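Local coordinates for protein endolysin B (Mycobacterium phage D29, PDB 3HC7) that hydrolyses the ester link between mycolic acids and the arabinogalactan-peptidoglycan of the host cell wall, helping the phage lyse its mycobacterial host, at residues Q63-L68 with T100-R105; V88-K93 with N118-K123. All coordinates share one frame; numbering follows the deposited sequence.

Contact 1. Residues Q63-L68 with T100-R105; sequences QIELKL and TGRLHR
Glu65 sets its CG anti to its own carbonyl carbon and runs on fully extended, which carries the carboxylate off helix 50-70 to meet Arg102, whose chain leaves the turn with CG anti to the backbone N and stays straight as far as NE. The two side chains meet at about a right angle and form a two-pronged salt bridge. Arg102 NH2 donates to Glu65 OE1 over 2.9 Å, reaching the syn side of that oxygen from 27° out of the carboxylate plane, with a bent N-H...O angle of 137°. Arg102 NE points to Glu65 OE2, modelled so close that the exact length is doubtful. Because the carboxylate and guanidinium planes are turned 56° apart, the pair is twisted and not the flat, coplanar fork. Water 1 donates to Glu65 OE2 and accepts from Arg105 NH2, at 3.2 Å in the guanidinium plane; it also gives a weak bond to Arg102 O. Arg105 itself is salt-bridged through NH1 to Asp69, one turn further along the helix. Beneath the charges, Leu103 puts CD2 against Glu65 CG at 3.5 Å and CD1 against Ile64 CD1 at 4.0 Å, so the aliphatic stem of the glutamate shares the apolar layer. Ile64 continues that layer onto Phe76 and Met78 of strand 76-81 and onto Phe106. The type I turn from Gly101 to His104, closed by His104 N bonding to Gly101 O, offers Arg102 and Leu103 to the helix as neighbours. Met by Arg102 directly and by Arg105 through water, Glu65 is probably held ionised at a partly solvent-exposed margin above a buried leucine-isoleucine contact.

Contact 2. Residues V88-K93 with N118-K123; sequences VGQVLK and NPMRQK
Met120 lays its thioether over the backbone of Gly89 on helix 83-96, SD resting 3.7 Å from Gly89 C and CE 3.6 Å from Gly89 O. The chain is extended through chi2 and then bends at the sulfur (chi3 69°), turning the methyl along the helix surface to reach Lys93 CD at 4.2 Å. Gly89 has no side chain, so the sulfur can lie directly against the helix backbone, consistent with the close approach of loop and helix; the two CA atoms, of Gly89 and Met120, are 6.6 Å apart. Gln90 bends at chi2 and brings its amide across the methionine at about a right angle, NE2 giving SD a weak hydrogen bond of 3.6 Å at 153°. The stronger partner of that NE2 is Asp146 OD2. Lys93, stretched out past the methyl, forms a salt bridge from NZ to OD1 of the same aspartate, so Asp146 draws in the polar ends of both helix residues while the methionine packs against the helix between them. On the loop side, Asn118 OD1 accepts from Met120 N at 2.9 Å, the donor standing well above the carbonyl plane of the amide. This Asx turn lies within the type I turn that Arg121 N closes on Asn118 O, and together they fix the backbone from which Met120 projects. Asn118 ND2 bonds to Asp160, tying the turn to the adjacent strand of the parallel sheet, 157-161. The arrangement belongs to the alpha/beta-hydrolase fold of the cutinase family: the helix that follows the nucleophile Ser82 is packed by the loop leaving the C-terminal end of the neighbouring parallel strand, 110-116.

Contacts 1 and 2 touch through Val91 on helix 83-96, their centres about 17 Å apart. Val91, from the helix of contact 2, bridges them: its CG1 packs on Leu103 CD1 at 3.8 Å and on Ile64 CD1 at 4.2 Å. The segments alternate along the chain, 63-68, 88-93, 100-105, 118-123, so strand 76-81 and helix 83-96 come between the halves of contact 1, and strand 110-116 between those of contact 2. Contact 2 lies nearer the catalytic centre, the Met120 side chain being about 11 Å from that of Ser82 and about 12 Å from that of Asp166, the probable acid. Contact 1 lies away from the catalytic residues, toward the periphery.

Contact 1. Residues Q63-L68 with T100-R105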
# COMPACT_ATOMS: atom_id res chain seq x y z
N GLN A 63 15.27 -0.18 -7.77
CA GLN A 63 15.59 -1.60 -7.67
C GLN A 63 15.05 -2.40 -8.84
O GLN A 63 15.72 -3.29 -9.35
CB GLN A 63 15.05 -2.16 -6.35
CG GLN A 63 15.83 -1.72 -5.13
CD GLN A 63 17.24 -2.30 -5.11
OE1 GLN A 63 18.14 -1.76 -4.46
NE2 GLN A 63 17.43 -3.39 -5.84
N ILE A 64 13.83 -2.09 -9.26
CA ILE A 64 13.21 -2.78 -10.39
C ILE A 64 14.07 -2.64 -11.65
O ILE A 64 14.34 -3.62 -12.34
CB ILE A 64 11.80 -2.26 -10.68
CG1 ILE A 64 10.82 -2.82 -9.64
CG2 ILE A 64 11.37 -2.66 -12.08
CD1 ILE A 64 9.42 -2.21 -9.71
N GLU A 65 14.49 -1.41 -11.93
CA GLU A 65 15.37 -1.13 -13.05
C GLU A 65 16.66 -1.94 -12.95
O GLU A 65 17.11 -2.53 -13.93
CB GLU A 65 15.73 0.35 -13.10
CG GLU A 65 14.63 1.24 -13.59
CD GLU A 65 15.00 2.70 -13.51
OE1 GLU A 65 16.02 3.02 -12.86
OE2 GLU A 65 14.28 3.52 -14.10
N LEU A 66 17.25 -1.96 -11.76
CA LEU A 66 18.51 -2.67 -11.57
C LEU A 66 18.37 -4.14 -11.91
O LEU A 66 18.94 -4.63 -12.88
CB LEU A 66 19.01 -2.50 -10.14
CG LEU A 66 19.46 -1.09 -9.75
CD1 LEU A 66 20.05 -1.09 -8.35
CD2 LEU A 66 20.46 -0.57 -10.76
N LYS A 67 17.60 -4.86 -11.09
CA LYS A 67 17.46 -6.30 -11.25
C LYS A 67 17.02 -6.68 -12.66
O LYS A 67 17.57 -7.60 -13.26
CB LYS A 67 16.47 -6.84 -10.22
CG LYS A 67 17.08 -7.11 -8.86
CD LYS A 67 17.95 -5.96 -8.36
CE LYS A 67 18.67 -6.34 -7.07
NZ LYS A 67 19.57 -5.26 -6.58
N LEU A 68 16.04 -5.96 -13.19
CA LEU A 68 15.44 -6.32 -14.47
C LEU A 68 16.29 -5.95 -15.69
O LEU A 68 16.19 -6.60 -16.74
CB LEU A 68 14.03 -5.73 -14.59
CG LEU A 68 12.92 -6.69 -14.16
CD1 LEU A 68 13.31 -7.49 -12.93
CD2 LEU A 68 11.62 -5.95 -13.92
N THR A 100 4.30 6.27 -21.23
CA THR A 100 5.64 6.86 -21.12
C THR A 100 6.17 6.77 -19.69
O THR A 100 7.06 7.52 -19.29
CB THR A 100 5.67 8.34 -21.59
OG1 THR A 100 4.72 9.10 -20.85
CG2 THR A 100 5.37 8.45 -23.10
N GLY A 101 5.63 5.83 -18.91
CA GLY A 101 6.13 5.61 -17.57
C GLY A 101 7.55 5.08 -17.60
O GLY A 101 7.91 4.32 -18.51
N ARG A 102 8.35 5.47 -16.62
CA ARG A 102 9.74 5.04 -16.51
C ARG A 102 9.92 3.53 -16.57
O ARG A 102 10.95 3.04 -17.03
CB ARG A 102 10.35 5.59 -15.22
CG ARG A 102 11.84 5.35 -15.05
CD ARG A 102 12.38 6.21 -13.90
NE ARG A 102 13.70 5.78 -13.44
CZ ARG A 102 14.26 6.17 -12.30
NH1 ARG A 102 13.62 7.02 -11.50
NH2 ARG A 102 15.46 5.73 -11.95
N LEU A 103 8.93 2.78 -16.09
CA LEU A 103 9.06 1.33 -16.02
C LEU A 103 8.15 0.61 -17.01
O LEU A 103 7.94 -0.60 -16.91
CB LEU A 103 8.79 0.83 -14.60
CG LEU A 103 9.66 1.44 -13.51
CD1 LEU A 103 9.22 0.96 -12.14
CD2 LEU A 103 11.12 1.11 -13.74
N HIS A 104 7.61 1.36 -17.97
CA HIS A 104 6.61 0.82 -18.87
C HIS A 104 7.17 -0.32 -19.70
O HIS A 104 6.45 -1.25 -20.04
CB HIS A 104 6.03 1.91 -19.77
CG HIS A 104 4.93 1.43 -20.66
ND1 HIS A 104 3.71 1.02 -20.17
CD2 HIS A 104 4.86 1.29 -22.01
CE1 HIS A 104 2.94 0.65 -21.17
NE2 HIS A 104 3.61 0.80 -22.30
N ARG A 105 8.46 -0.24 -20.03
CA ARG A 105 9.10 -1.28 -20.83
C ARG A 105 9.19 -2.60 -20.09
O ARG A 105 9.47 -3.64 -20.68
CB ARG A 105 10.50 -0.84 -21.27
CG ARG A 105 11.48 -0.63 -20.12
CD ARG A 105 12.70 0.17 -20.58
NE ARG A 105 13.54 0.57 -19.46
CZ ARG A 105 14.57 -0.14 -19.01
NH1 ARG A 105 14.89 -1.28 -19.60
NH2 ARG A 105 15.28 0.29 -17.98
O HOH W 1 14.28 2.91 -16.54

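Contact 2. Residues V88-K93 with N118-K123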
# COMPACT_ATOMS: atom_id res chain seq x y z
N VAL A 88 3.70 0.22 -3.76
CA VAL A 88 3.58 -0.66 -4.92
C VAL A 88 2.51 -0.14 -5.89
O VAL A 88 2.68 -0.20 -7.11
CB VAL A 88 3.24 -2.12 -4.52
CG1 VAL A 88 2.95 -2.98 -5.76
CG2 VAL A 88 4.38 -2.74 -3.71
N GLY A 89 1.41 0.35 -5.34
CA GLY A 89 0.31 0.88 -6.14
C GLY A 89 0.71 2.11 -6.94
O GLY A 89 0.32 2.26 -8.09
N GLN A 90 1.50 2.99 -6.34
CA GLN A 90 1.96 4.19 -7.03
C GLN A 90 2.88 3.83 -8.17
O GLN A 90 2.77 4.39 -9.27
CB GLN A 90 2.67 5.13 -6.07
CG GLN A 90 1.72 5.89 -5.18
CD GLN A 90 0.97 6.97 -5.93
OE1 GLN A 90 1.58 7.80 -6.59
NE2 GLN A 90 -0.35 6.98 -5.80
N VAL A 91 3.78 2.89 -7.92
CA VAL A 91 4.73 2.45 -8.93
C VAL A 91 3.98 1.83 -10.09
O VAL A 91 4.24 2.16 -11.24
CB VAL A 91 5.80 1.49 -8.35
CG1 VAL A 91 6.53 0.76 -9.47
CG2 VAL A 91 6.78 2.25 -7.50
N LEU A 92 3.03 0.94 -9.79
CA LEU A 92 2.23 0.30 -10.83
C LEU A 92 1.45 1.32 -11.64
O LEU A 92 1.62 1.42 -12.86
CB LEU A 92 1.26 -0.71 -10.21
CG LEU A 92 0.30 -1.48 -11.13
CD1 LEU A 92 1.02 -2.13 -12.32
CD2 LEU A 92 -0.43 -2.54 -10.34
N LYS A 93 0.59 2.08 -10.98
CA LYS A 93 -0.31 3.00 -11.68
C LYS A 93 0.41 4.08 -12.47
O LYS A 93 0.03 4.39 -13.61
CB LYS A 93 -1.29 3.66 -10.70
CG LYS A 93 -2.33 4.53 -11.40
CD LYS A 93 -3.33 5.14 -10.43
CE LYS A 93 -4.22 6.16 -11.14
NZ LYS A 93 -5.34 6.62 -10.27
N ASN A 118 -4.85 -2.25 1.27
CA ASN A 118 -4.44 -1.28 0.25
C ASN A 118 -5.26 0.03 0.19
O ASN A 118 -6.41 0.04 -0.24
CB ASN A 118 -4.48 -1.98 -1.12
CG ASN A 118 -3.93 -1.12 -2.24
OD1 ASN A 118 -3.33 -0.08 -1.99
ND2 ASN A 118 -4.12 -1.56 -3.47
N PRO A 119 -4.65 1.16 0.61
CA PRO A 119 -5.37 2.44 0.55
C PRO A 119 -5.69 2.89 -0.88
O PRO A 119 -6.48 3.82 -1.06
CB PRO A 119 -4.41 3.42 1.21
CG PRO A 119 -3.55 2.57 2.09
CD PRO A 119 -3.38 1.28 1.33
N MET A 120 -5.09 2.25 -1.88
CA MET A 120 -5.41 2.55 -3.27
C MET A 120 -6.22 1.43 -3.89
O MET A 120 -6.31 1.33 -5.12
CB MET A 120 -4.13 2.68 -4.11
CG MET A 120 -3.31 3.94 -3.87
SD MET A 120 -1.78 3.87 -4.84
CE MET A 120 -2.40 4.02 -6.51
N ARG A 121 -6.80 0.57 -3.07
CA ARG A 121 -7.50 -0.59 -3.62
C ARG A 121 -8.63 -0.18 -4.57
O ARG A 121 -9.47 0.65 -4.23
CB ARG A 121 -8.04 -1.49 -2.51
CG ARG A 121 -8.66 -2.78 -3.04
CD ARG A 121 -9.09 -3.70 -1.92
NE ARG A 121 -10.23 -3.16 -1.18
CZ ARG A 121 -11.49 -3.25 -1.59
NH1 ARG A 121 -11.79 -3.85 -2.74
NH2 ARG A 121 -12.46 -2.74 -0.85
N GLN A 122 -8.61 -0.76 -5.77
CA GLN A 122 -9.61 -0.48 -6.80
C GLN A 122 -11.01 -0.83 -6.29
O GLN A 122 -11.16 -1.74 -5.47
CB GLN A 122 -9.29 -1.28 -8.07
CG GLN A 122 -10.41 -1.37 -9.09
CD GLN A 122 -10.00 -2.12 -10.35
OE1 GLN A 122 -8.85 -2.03 -10.78
NE2 GLN A 122 -10.93 -2.85 -10.94
N LYS A 123 -12.02 -0.11 -6.77
CA LYS A 123 -13.38 -0.32 -6.29
C LYS A 123 -13.89 -1.73 -6.61
O LYS A 123 -13.85 -2.16 -7.76
CB LYS A 123 -14.33 0.72 -6.89
CG LYS A 123 -15.64 0.87 -6.11
CD LYS A 123 -16.82 1.11 -7.03
CE LYS A 123 -16.59 2.27 -8.00
NZ LYS A 123 -17.74 2.44 -8.93